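Local atomic coordinates of putative oxidoreductase yhhX (Escherichia coli K-12, PDB entry 3F4L), a protein that is a probable NADP-dependent oxidoreductase of the Gfo/Idh/MocA family, perhaps acting as a scyllo-inositol dehydrogenase. Residues P100-A105 with E321-L326; K96-T101 with L117-Y122; F245-I250 with A269-V274; F131-K136 with E289-E294. One frame throughout, in Å; residues are numbered along the deposited sequence.

In the fold
From the N terminus, residues 96-101 come first: they close with 117-122 (contact 2) across one helix, within the Rossmann fold. Residues 100-105 overlap that opening by two residues, but their loop is the longest, closing only at 321-326 (contact 1) and so bringing the start of helix 102-115 against helix 319-331. Inside this span, 131-136 opens contact 4, which 289-294 closes; within that again lies the short loop of contact 3, 245-250 with 269-274. Contacts 1 and 2 touch each other. Across the chain's centre, contact 4 holds helix 129-140 to edge strand 286-291, and contact 3, adjoining it, joins strand 243-247 to the loop before strand 275-280.

Contact 1 (P100-A105 with E321-L326)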
# COMPACT_ATOMS: atom_id res chain seq x y z
N PRO A 100 -18.50 -4.19 -23.01
CA PRO A 100 -18.31 -2.80 -22.60
C PRO A 100 -19.01 -2.51 -21.28
O PRO A 100 -18.57 -1.64 -20.52
CB PRO A 100 -18.92 -2.00 -23.75
CG PRO A 100 -18.78 -2.93 -24.94
CD PRO A 100 -19.16 -4.26 -24.32
N THR A 101 -20.08 -3.24 -21.01
CA THR A 101 -20.87 -3.02 -19.80
C THR A 101 -21.34 -4.27 -19.05
O THR A 101 -21.34 -5.38 -19.59
CB THR A 101 -22.11 -2.18 -20.10
OG1 THR A 101 -23.09 -3.00 -20.77
CG2 THR A 101 -21.76 -1.02 -21.00
N LEU A 102 -21.78 -4.05 -17.82
CA LEU A 102 -22.27 -5.11 -16.95
C LEU A 102 -23.54 -5.74 -17.52
O LEU A 102 -23.68 -6.97 -17.54
CB LEU A 102 -22.54 -4.52 -15.56
CG LEU A 102 -22.87 -5.42 -14.37
CD1 LEU A 102 -21.78 -6.46 -14.17
CD2 LEU A 102 -23.02 -4.55 -13.12
N ALA A 103 -24.45 -4.91 -18.01
CA ALA A 103 -25.70 -5.41 -18.59
C ALA A 103 -25.42 -6.33 -19.79
O ALA A 103 -26.00 -7.41 -19.89
CB ALA A 103 -26.59 -4.23 -19.00
N GLN A 104 -24.55 -5.90 -20.70
CA GLN A 104 -24.23 -6.73 -21.86
C GLN A 104 -23.63 -8.06 -21.43
O GLN A 104 -23.91 -9.10 -22.04
CB GLN A 104 -23.25 -6.01 -22.79
CG GLN A 104 -23.89 -4.94 -23.64
CD GLN A 104 -22.88 -4.18 -24.47
OE1 GLN A 104 -22.11 -3.38 -23.95
NE2 GLN A 104 -22.88 -4.44 -25.77
N ALA A 105 -22.81 -8.03 -20.39
CA ALA A 105 -22.19 -9.25 -19.88
C ALA A 105 -23.31 -10.17 -19.39
O ALA A 105 -23.35 -11.35 -19.71
CB ALA A 105 -21.25 -8.93 -18.74
N GLU A 321 -17.69 -14.09 -10.80
CA GLU A 321 -16.38 -13.43 -10.77
C GLU A 321 -16.29 -12.42 -11.91
O GLU A 321 -15.73 -11.34 -11.76
CB GLU A 321 -15.26 -14.47 -10.89
CG GLU A 321 -15.32 -15.53 -9.79
CD GLU A 321 -14.26 -16.61 -9.93
OE1 GLU A 321 -14.13 -17.20 -11.02
OE2 GLU A 321 -13.57 -16.88 -8.93
N VAL A 322 -16.85 -12.77 -13.05
CA VAL A 322 -16.81 -11.88 -14.20
C VAL A 322 -17.66 -10.64 -13.93
O VAL A 322 -17.22 -9.53 -14.18
CB VAL A 322 -17.32 -12.60 -15.47
CG1 VAL A 322 -17.27 -11.66 -16.66
CG2 VAL A 322 -16.48 -13.82 -15.74
N LEU A 323 -18.87 -10.84 -13.41
CA LEU A 323 -19.76 -9.72 -13.13
C LEU A 323 -19.20 -8.81 -12.03
O LEU A 323 -19.36 -7.59 -12.08
CB LEU A 323 -21.14 -10.23 -12.74
CG LEU A 323 -21.91 -10.98 -13.84
CD1 LEU A 323 -23.23 -11.51 -13.31
CD2 LEU A 323 -22.14 -10.04 -15.01
N THR A 324 -18.56 -9.41 -11.03
CA THR A 324 -18.00 -8.61 -9.94
C THR A 324 -16.86 -7.73 -10.49
O THR A 324 -16.74 -6.57 -10.12
CB THR A 324 -17.47 -9.51 -8.80
OG1 THR A 324 -18.57 -10.20 -8.19
CG2 THR A 324 -16.77 -8.67 -7.76
N ASN A 325 -16.06 -8.29 -11.39
CA ASN A 325 -14.94 -7.54 -11.98
C ASN A 325 -15.45 -6.32 -12.76
O ASN A 325 -15.01 -5.19 -12.53
CB ASN A 325 -14.14 -8.47 -12.91
CG ASN A 325 -12.75 -7.96 -13.19
OD1 ASN A 325 -11.77 -8.72 -13.12
ND2 ASN A 325 -12.63 -6.68 -13.52
N LEU A 326 -16.38 -6.55 -13.68
CA LEU A 326 -16.96 -5.47 -14.48
C LEU A 326 -17.61 -4.39 -13.62
O LEU A 326 -17.47 -3.20 -13.90
CB LEU A 326 -17.99 -6.03 -15.46
CG LEU A 326 -17.48 -6.66 -16.76
CD1 LEU A 326 -16.28 -7.56 -16.49
CD2 LEU A 326 -18.63 -7.46 -17.40
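Leu326 reaches from helix 319-331 into the first turn of helix 102-115, and its atoms meet that turn one after another. CB lies 4.0 Å from CD1 of Leu102. CG stands anti to the carbonyl carbon (chi1 -81°), and from this branch point CD2 turns to the methyl of Ala105, where CD2 and CB are 3.3 Å apart, tighter than usual van der Waals contact. CD2 also has the carbonyl oxygen of Thr101 at 4.1 Å. Alanine suits its place, because its small side chain lets the leucine come this near to the helix backbone. One turn earlier, Leu323 crosses Leu102 at about a right angle: its CD2 sits 3.7 Å from Leu102 CD1 and 4.0 Å from Ala105 CB. Leu102 CD1 thus touches both leucines, and also the backbone oxygen of Leu323. Thr101 serves as N-cap of helix 102-115: its OG1 accepts from Gln104 N at 3.2 Å, nearly straight at 169°, a cap at the start of the turn that carries Leu102 and Ala105. Phe109 and Lys106 continue the same face beside Leu323, and Thr99 packs on Ala105 and Leu326. No hydrogen bond passes between the two segments; the contact is almost wholly aliphatic, so within them the fit depends on shape rather than on directed bonds.

Contact 2 (K96-T101 with L117-Y122); sequences KPFTPT and LTVTPY
Phe98 drives its ring against strand 119-121, meeting Val119, the Thr120 backbone and Pro121 in turn. With CG anti to the backbone N (chi1 -165°), the ring extends from the loop to the strand and lies obliquely to all three. Phe98 CD1 touches Pro121 CB at 3.7 Å, Phe98 CE1 comes 3.5 Å from Thr120 C, and Phe98 CZ rests 3.9 Å from Val119 CG2. Val119 holds CG1 between its backbone N and carbonyl carbon (chi1 68°), the arrangement that presents both methyls to the ring. Phe109 of helix 102-115 meets the same ring with planes about 25° apart, and Val322 of helix 319-331 packs on it too. Shortened to an alanine, the Phe98 position is likely to open a gap beside Pro121 and Val119 and leave Phe109 without its aromatic neighbour. Lys96 follows a different course: its chain bends at both chi2 and chi3, which brings CD to 3.4 Å from Tyr122 O and places NZ at the edge of the tyrosine ring, 3.8 Å from CD2. Tyr122 itself is tied at its far end by a hydrogen bond from OH to Tyr17 O. Lys96 and Pro97, joined by a cis peptide bond, belong to the Glu-Lys-Pro signature of Gfo/Idh/MocA enzymes, set where strand 91-94 leaves the sheet and begins the beta-alpha-beta crossover to strand 119-121 of the Rossmann fold.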
# COMPACT_ATOMS: atom_id res chain seq x y z
N LYS A 96 -10.04 -9.66 -23.22
CA LYS A 96 -10.36 -8.43 -22.49
C LYS A 96 -10.65 -7.28 -23.45
O LYS A 96 -9.93 -7.09 -24.43
CB LYS A 96 -9.18 -8.05 -21.58
CG LYS A 96 -8.75 -9.16 -20.61
CD LYS A 96 -8.04 -10.34 -21.30
CE LYS A 96 -6.68 -9.90 -21.88
NZ LYS A 96 -5.82 -11.04 -22.31
N PRO A 97 -11.72 -6.50 -23.21
CA PRO A 97 -12.70 -6.60 -22.13
C PRO A 97 -13.85 -7.51 -22.57
O PRO A 97 -14.23 -7.49 -23.74
CB PRO A 97 -13.18 -5.15 -21.95
CG PRO A 97 -12.40 -4.33 -22.99
CD PRO A 97 -12.00 -5.32 -24.03
N PHE A 98 -14.39 -8.28 -21.64
CA PHE A 98 -15.49 -9.20 -21.93
C PHE A 98 -16.60 -8.50 -22.71
O PHE A 98 -17.00 -8.93 -23.79
CB PHE A 98 -16.05 -9.75 -20.61
CG PHE A 98 -16.93 -10.94 -20.78
CD1 PHE A 98 -16.48 -12.06 -21.48
CD2 PHE A 98 -18.21 -10.95 -20.25
CE1 PHE A 98 -17.30 -13.18 -21.64
CE2 PHE A 98 -19.04 -12.07 -20.41
CZ PHE A 98 -18.58 -13.19 -21.10
N THR A 99 -17.09 -7.40 -22.14
CA THR A 99 -18.13 -6.59 -22.76
C THR A 99 -17.90 -5.16 -22.31
O THR A 99 -17.18 -4.92 -21.34
CB THR A 99 -19.56 -7.00 -22.32
OG1 THR A 99 -19.62 -7.07 -20.89
CG2 THR A 99 -19.94 -8.35 -22.92
N PRO A 100 -18.50 -4.19 -23.01
CA PRO A 100 -18.31 -2.80 -22.60
C PRO A 100 -19.01 -2.51 -21.28
O PRO A 100 -18.57 -1.64 -20.52
CB PRO A 100 -18.92 -2.00 -23.75
CG PRO A 100 -18.78 -2.93 -24.94
CD PRO A 100 -19.16 -4.26 -24.32
N THR A 101 -20.08 -3.24 -21.01
CA THR A 101 -20.87 -3.02 -19.80
C THR A 101 -21.34 -4.27 -19.05
O THR A 101 -21.34 -5.38 -19.59
CB THR A 101 -22.11 -2.18 -20.10
OG1 THR A 101 -23.09 -3.00 -20.77
CG2 THR A 101 -21.76 -1.02 -21.00
N LEU A 117 -24.59 -23.43 -23.82
CA LEU A 117 -23.23 -23.12 -24.27
C LEU A 117 -22.44 -22.40 -23.19
O LEU A 117 -22.99 -21.91 -22.21
CB LEU A 117 -23.28 -22.26 -25.52
CG LEU A 117 -23.87 -22.92 -26.76
CD1 LEU A 117 -24.02 -21.90 -27.87
CD2 LEU A 117 -22.98 -24.08 -27.20
N THR A 118 -21.13 -22.33 -23.41
CA THR A 118 -20.23 -21.65 -22.50
C THR A 118 -19.66 -20.36 -23.10
O THR A 118 -19.13 -20.38 -24.20
CB THR A 118 -19.02 -22.54 -22.14
OG1 THR A 118 -19.46 -23.71 -21.44
CG2 THR A 118 -18.02 -21.76 -21.28
N VAL A 119 -19.80 -19.25 -22.39
CA VAL A 119 -19.21 -17.99 -22.84
C VAL A 119 -18.37 -17.53 -21.65
O VAL A 119 -18.87 -17.46 -20.53
CB VAL A 119 -20.26 -16.93 -23.22
CG1 VAL A 119 -21.04 -16.46 -21.98
CG2 VAL A 119 -19.59 -15.76 -23.89
N THR A 120 -17.11 -17.21 -21.88
CA THR A 120 -16.23 -16.82 -20.79
C THR A 120 -15.09 -15.92 -21.24
O THR A 120 -14.71 -15.92 -22.41
CB THR A 120 -15.60 -18.08 -20.13
OG1 THR A 120 -14.70 -17.69 -19.09
CG2 THR A 120 -14.82 -18.89 -21.17
N PRO A 121 -14.56 -15.10 -20.32
CA PRO A 121 -13.45 -14.22 -20.68
C PRO A 121 -12.15 -15.04 -20.65
O PRO A 121 -12.15 -16.17 -20.16
CB PRO A 121 -13.48 -13.16 -19.58
CG PRO A 121 -13.93 -13.96 -18.38
CD PRO A 121 -15.05 -14.81 -18.96
N TYR A 122 -11.07 -14.48 -21.18
CA TYR A 122 -9.77 -15.14 -21.23
C TYR A 122 -8.94 -14.57 -20.08
O TYR A 122 -8.33 -13.52 -20.22
CB TYR A 122 -9.09 -14.83 -22.58
CG TYR A 122 -7.72 -15.44 -22.81
CD1 TYR A 122 -7.52 -16.82 -22.73
CD2 TYR A 122 -6.64 -14.64 -23.16
CE1 TYR A 122 -6.26 -17.38 -23.00
CE2 TYR A 122 -5.39 -15.19 -23.42
CZ TYR A 122 -5.21 -16.56 -23.34
OH TYR A 122 -3.98 -17.09 -23.61

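Contact 3 (F245-I250 with A269-V274)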
# COMPACT_ATOMS: atom_id res chain seq x y z
N PHE A 245 4.44 -14.01 3.23
CA PHE A 245 4.95 -14.54 1.97
C PHE A 245 5.27 -13.32 1.12
O PHE A 245 4.49 -12.37 1.06
CB PHE A 245 3.88 -15.37 1.26
CG PHE A 245 4.18 -15.64 -0.20
CD1 PHE A 245 4.90 -16.76 -0.59
CD2 PHE A 245 3.72 -14.76 -1.18
CE1 PHE A 245 5.16 -17.01 -1.95
CE2 PHE A 245 3.97 -15.00 -2.54
CZ PHE A 245 4.69 -16.13 -2.92
N ILE A 246 6.43 -13.35 0.47
CA ILE A 246 6.87 -12.26 -0.39
C ILE A 246 7.40 -12.86 -1.69
O ILE A 246 8.10 -13.88 -1.68
CB ILE A 246 8.00 -11.44 0.28
CG1 ILE A 246 7.53 -10.90 1.64
CG2 ILE A 246 8.37 -10.26 -0.59
CD1 ILE A 246 6.36 -9.94 1.55
N LYS A 247 7.06 -12.23 -2.80
CA LYS A 247 7.50 -12.72 -4.10
C LYS A 247 7.88 -11.56 -5.00
O LYS A 247 7.04 -10.73 -5.34
CB LYS A 247 6.38 -13.55 -4.75
CG LYS A 247 6.62 -14.03 -6.20
CD LYS A 247 7.73 -15.06 -6.28
CE LYS A 247 7.82 -15.70 -7.66
NZ LYS A 247 8.09 -14.73 -8.77
N TYR A 248 9.16 -11.49 -5.36
CA TYR A 248 9.61 -10.47 -6.29
C TYR A 248 9.64 -11.16 -7.65
O TYR A 248 9.92 -12.35 -7.74
CB TYR A 248 11.03 -9.99 -5.98
CG TYR A 248 11.13 -9.05 -4.81
CD1 TYR A 248 11.12 -9.53 -3.51
CD2 TYR A 248 11.22 -7.67 -5.01
CE1 TYR A 248 11.21 -8.66 -2.43
CE2 TYR A 248 11.30 -6.80 -3.94
CZ TYR A 248 11.30 -7.30 -2.65
OH TYR A 248 11.38 -6.44 -1.57
N GLY A 249 9.33 -10.41 -8.71
CA GLY A 249 9.36 -10.99 -10.04
C GLY A 249 8.02 -11.47 -10.54
O GLY A 249 7.23 -12.05 -9.80
N ILE A 250 7.78 -11.24 -11.82
CA ILE A 250 6.52 -11.63 -12.44
C ILE A 250 6.74 -12.84 -13.35
O ILE A 250 7.87 -13.15 -13.72
CB ILE A 250 5.93 -10.46 -13.27
CG1 ILE A 250 4.54 -10.82 -13.80
CG2 ILE A 250 6.87 -10.10 -14.42
CD1 ILE A 250 3.79 -9.60 -14.36
N ALA A 269 10.04 -19.32 -20.45
CA ALA A 269 9.64 -18.79 -19.15
C ALA A 269 10.61 -19.15 -18.03
O ALA A 269 10.20 -19.35 -16.89
CB ALA A 269 8.23 -19.28 -18.81
N ALA A 270 11.90 -19.23 -18.36
CA ALA A 270 12.92 -19.54 -17.35
C ALA A 270 12.81 -18.48 -16.26
O ALA A 270 12.80 -17.29 -16.56
CB ALA A 270 14.33 -19.52 -17.98
N ASP A 271 12.74 -18.92 -15.01
CA ASP A 271 12.59 -17.98 -13.90
C ASP A 271 13.55 -18.36 -12.77
O ASP A 271 13.61 -19.51 -12.35
CB ASP A 271 11.15 -18.05 -13.39
CG ASP A 271 10.76 -16.86 -12.53
OD1 ASP A 271 11.61 -16.40 -11.73
OD2 ASP A 271 9.61 -16.40 -12.65
N ASP A 272 14.31 -17.38 -12.28
CA ASP A 272 15.25 -17.65 -11.20
C ASP A 272 14.86 -16.96 -9.90
O ASP A 272 15.67 -16.82 -8.98
CB ASP A 272 16.67 -17.24 -11.63
CG ASP A 272 17.31 -18.26 -12.56
OD1 ASP A 272 17.67 -19.36 -12.07
OD2 ASP A 272 17.44 -17.98 -13.77
N SER A 273 13.61 -16.53 -9.82
CA SER A 273 13.11 -15.88 -8.62
C SER A 273 12.55 -16.96 -7.71
O SER A 273 12.40 -18.12 -8.12
CB SER A 273 12.01 -14.88 -8.96
OG SER A 273 10.88 -15.53 -9.52
N VAL A 274 12.23 -16.59 -6.48
CA VAL A 274 11.67 -17.55 -5.55
C VAL A 274 10.73 -16.84 -4.62
O VAL A 274 10.89 -15.65 -4.37
CB VAL A 274 12.77 -18.23 -4.68
CG1 VAL A 274 13.57 -19.20 -5.52
CG2 VAL A 274 13.68 -17.17 -4.08
O HOH W 1 7.18 -16.13 -11.03
O HOH W 2 11.09 -13.10 -4.00
O HOH W 3 9.90 -13.89 -11.93
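Lys247 crosses to Ser273 with the direct hydrogen bond of the contact, NZ donating to OG at 3.0 Å. The chain is bent at chi2 and chi4, which folds the ammonium back over its own segment, where it also bonds Gly249 O at 3.0 Å and Tyr248 O at 3.2 Å. Both carbonyls are approached from above their planes, by 55° and 45°. With a water, four oxygens surround three N-H groups, so at least one hydrogen is probably shared, consistent with the off-plane approach; a long flexible lysine suits this task. Asp271 OD1 accepts from Ser273 N at 2.8 Å, an Asx turn that shapes the loop just before strand 275-280. That strand is the antiparallel neighbour of strand 243-247 in the large sheet of the C-terminal domain, and the touching parts, 246-250 and 271-274, still run nearly antiparallel, 170° apart. Lys247 NZ and Asp271 OD2 stay 4.5 Å apart, beyond a salt bridge, but the water accepts from the first and donates to the second. Two further waters bridge the segments, one from Tyr248 N to Val274 O, the other donating to Ile250 O and Asp271 OD2. In van der Waals contact, Ser273 CB sits 3.5 Å from Tyr248 O. Gly249 has a positive phi; a CB here would jam against the preceding carbonyl oxygen and lie tight against Ser273 CB.

Contact 4 (F131-K136 with E289-E294)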
# COMPACT_ATOMS: atom_id res chain seq x y z
N PHE A 131 1.56 -15.50 -9.37
CA PHE A 131 0.26 -15.64 -8.76
C PHE A 131 0.05 -17.05 -8.18
O PHE A 131 -0.37 -17.21 -7.03
CB PHE A 131 -0.84 -15.34 -9.78
CG PHE A 131 -2.21 -15.65 -9.30
CD1 PHE A 131 -2.77 -14.93 -8.25
CD2 PHE A 131 -2.94 -16.69 -9.86
CE1 PHE A 131 -4.04 -15.25 -7.76
CE2 PHE A 131 -4.22 -17.02 -9.37
CZ PHE A 131 -4.76 -16.30 -8.33
N LEU A 132 0.35 -18.07 -8.98
CA LEU A 132 0.17 -19.44 -8.51
C LEU A 132 1.00 -19.76 -7.27
O LEU A 132 0.57 -20.55 -6.42
CB LEU A 132 0.50 -20.45 -9.61
CG LEU A 132 -0.41 -20.50 -10.84
CD1 LEU A 132 0.16 -21.48 -11.85
CD2 LEU A 132 -1.83 -20.89 -10.45
N THR A 133 2.18 -19.15 -7.15
CA THR A 133 3.01 -19.38 -5.98
C THR A 133 2.33 -18.74 -4.76
O THR A 133 2.28 -19.33 -3.70
CB THR A 133 4.44 -18.77 -6.14
OG1 THR A 133 5.03 -19.22 -7.37
CG2 THR A 133 5.34 -19.22 -4.99
N ALA A 134 1.80 -17.54 -4.93
CA ALA A 134 1.13 -16.86 -3.83
C ALA A 134 -0.12 -17.67 -3.42
O ALA A 134 -0.42 -17.81 -2.23
CB ALA A 134 0.73 -15.46 -4.24
N LYS A 135 -0.83 -18.20 -4.42
CA LYS A 135 -2.03 -19.00 -4.18
C LYS A 135 -1.64 -20.24 -3.37
O LYS A 135 -2.30 -20.59 -2.40
CB LYS A 135 -2.66 -19.41 -5.52
CG LYS A 135 -3.98 -20.19 -5.42
CD LYS A 135 -4.65 -20.35 -6.80
CE LYS A 135 -5.87 -21.28 -6.76
NZ LYS A 135 -5.49 -22.66 -6.31
N LYS A 136 -0.55 -20.89 -3.76
CA LYS A 136 -0.10 -22.07 -3.05
C LYS A 136 0.21 -21.70 -1.60
O LYS A 136 -0.20 -22.40 -0.67
CB LYS A 136 1.14 -22.67 -3.73
CG LYS A 136 1.68 -23.94 -3.06
CD LYS A 136 2.90 -24.46 -3.79
CE LYS A 136 3.64 -25.53 -2.98
NZ LYS A 136 4.28 -24.96 -1.75
N GLU A 289 11.18 -20.50 4.53
CA GLU A 289 11.04 -21.36 3.36
C GLU A 289 11.22 -20.56 2.07
O GLU A 289 10.71 -19.45 1.96
CB GLU A 289 9.65 -21.98 3.31
CG GLU A 289 9.56 -23.46 3.56
CD GLU A 289 8.26 -24.05 3.01
OE1 GLU A 289 8.25 -24.50 1.85
OE2 GLU A 289 7.24 -24.04 3.74
N GLU A 290 11.94 -21.12 1.11
CA GLU A 290 12.09 -20.47 -0.18
C GLU A 290 11.38 -21.40 -1.13
O GLU A 290 11.76 -22.56 -1.27
CB GLU A 290 13.57 -20.30 -0.57
CG GLU A 290 14.26 -19.13 0.11
CD GLU A 290 15.47 -18.62 -0.66
OE1 GLU A 290 16.32 -19.45 -1.04
OE2 GLU A 290 15.57 -17.39 -0.88
N MSE A 291 10.33 -20.89 -1.76
CA MSE A 291 9.51 -21.67 -2.69
C MSE A 291 9.91 -21.44 -4.14
O MSE A 291 10.07 -20.29 -4.58
CB MSE A 291 8.04 -21.28 -2.56
CG MSE A 291 7.40 -21.56 -1.22
SE MSE A 291 5.78 -20.50 -0.98
CE MSE A 291 4.59 -21.46 -2.17
N LYS A 292 10.08 -22.52 -4.89
CA LYS A 292 10.42 -22.40 -6.30
C LYS A 292 9.10 -22.03 -6.99
O LYS A 292 8.07 -22.63 -6.72
CB LYS A 292 10.96 -23.73 -6.82
CG LYS A 292 11.53 -23.65 -8.23
CD LYS A 292 12.53 -24.78 -8.49
CE LYS A 292 11.89 -26.15 -8.31
NZ LYS A 292 10.78 -26.37 -9.27
N PRO A 293 9.13 -21.03 -7.88
CA PRO A 293 7.92 -20.60 -8.59
C PRO A 293 7.17 -21.76 -9.22
O PRO A 293 7.76 -22.60 -9.88
CB PRO A 293 8.46 -19.65 -9.65
CG PRO A 293 9.68 -19.09 -9.02
CD PRO A 293 10.31 -20.30 -8.38
N GLU A 294 5.86 -21.79 -9.00
CA GLU A 294 5.03 -22.83 -9.61
C GLU A 294 5.10 -22.51 -11.09
O GLU A 294 5.23 -21.34 -11.46
CB GLU A 294 3.59 -22.72 -9.11
CG GLU A 294 3.42 -23.03 -7.63
CD GLU A 294 3.75 -24.48 -7.30
OE1 GLU A 294 3.07 -25.39 -7.83
OE2 GLU A 294 4.69 -24.71 -6.51
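Thr133 of helix 129-140 fits against the end of strand 286-291, where the helix packs on the large mixed sheet of the C-terminal alpha/beta domain close to its edge. This is the tight part. The methyl CG2 of Thr133 lies 3.7 Å from CE of Met291, a selenomethionine in this crystal, and the two side chains slide past each other in opposite directions; the bend at chi3 turns CE back to the helix, where it also touches Thr133 O at 3.5 Å. On its other branch, OG1 accepts from Glu294 N at 3.2 Å and 162°, while donating to Ser129 O inside its own helix. Threonine suits this place because one small residue supplies both a methyl for the apolar neighbour and a hydroxyl for the backbone N of Glu294; a valine here would probably leave Glu294 N without its acceptor. Phe245 of strand 243-247 touches both Thr133 and Met291. Toward the solvent side the fit is looser. Leu132 and Glu294 meet through their CB atoms at 3.9 Å, and Lys136 crosses Glu294 at about a right angle. Any attraction between their charges would act at a distance, NZ and OE2 being 4.8 Å apart. The closer approach is made by the lysine's aliphatic part, whose CD lies 3.3 Å from OE2 of Glu294.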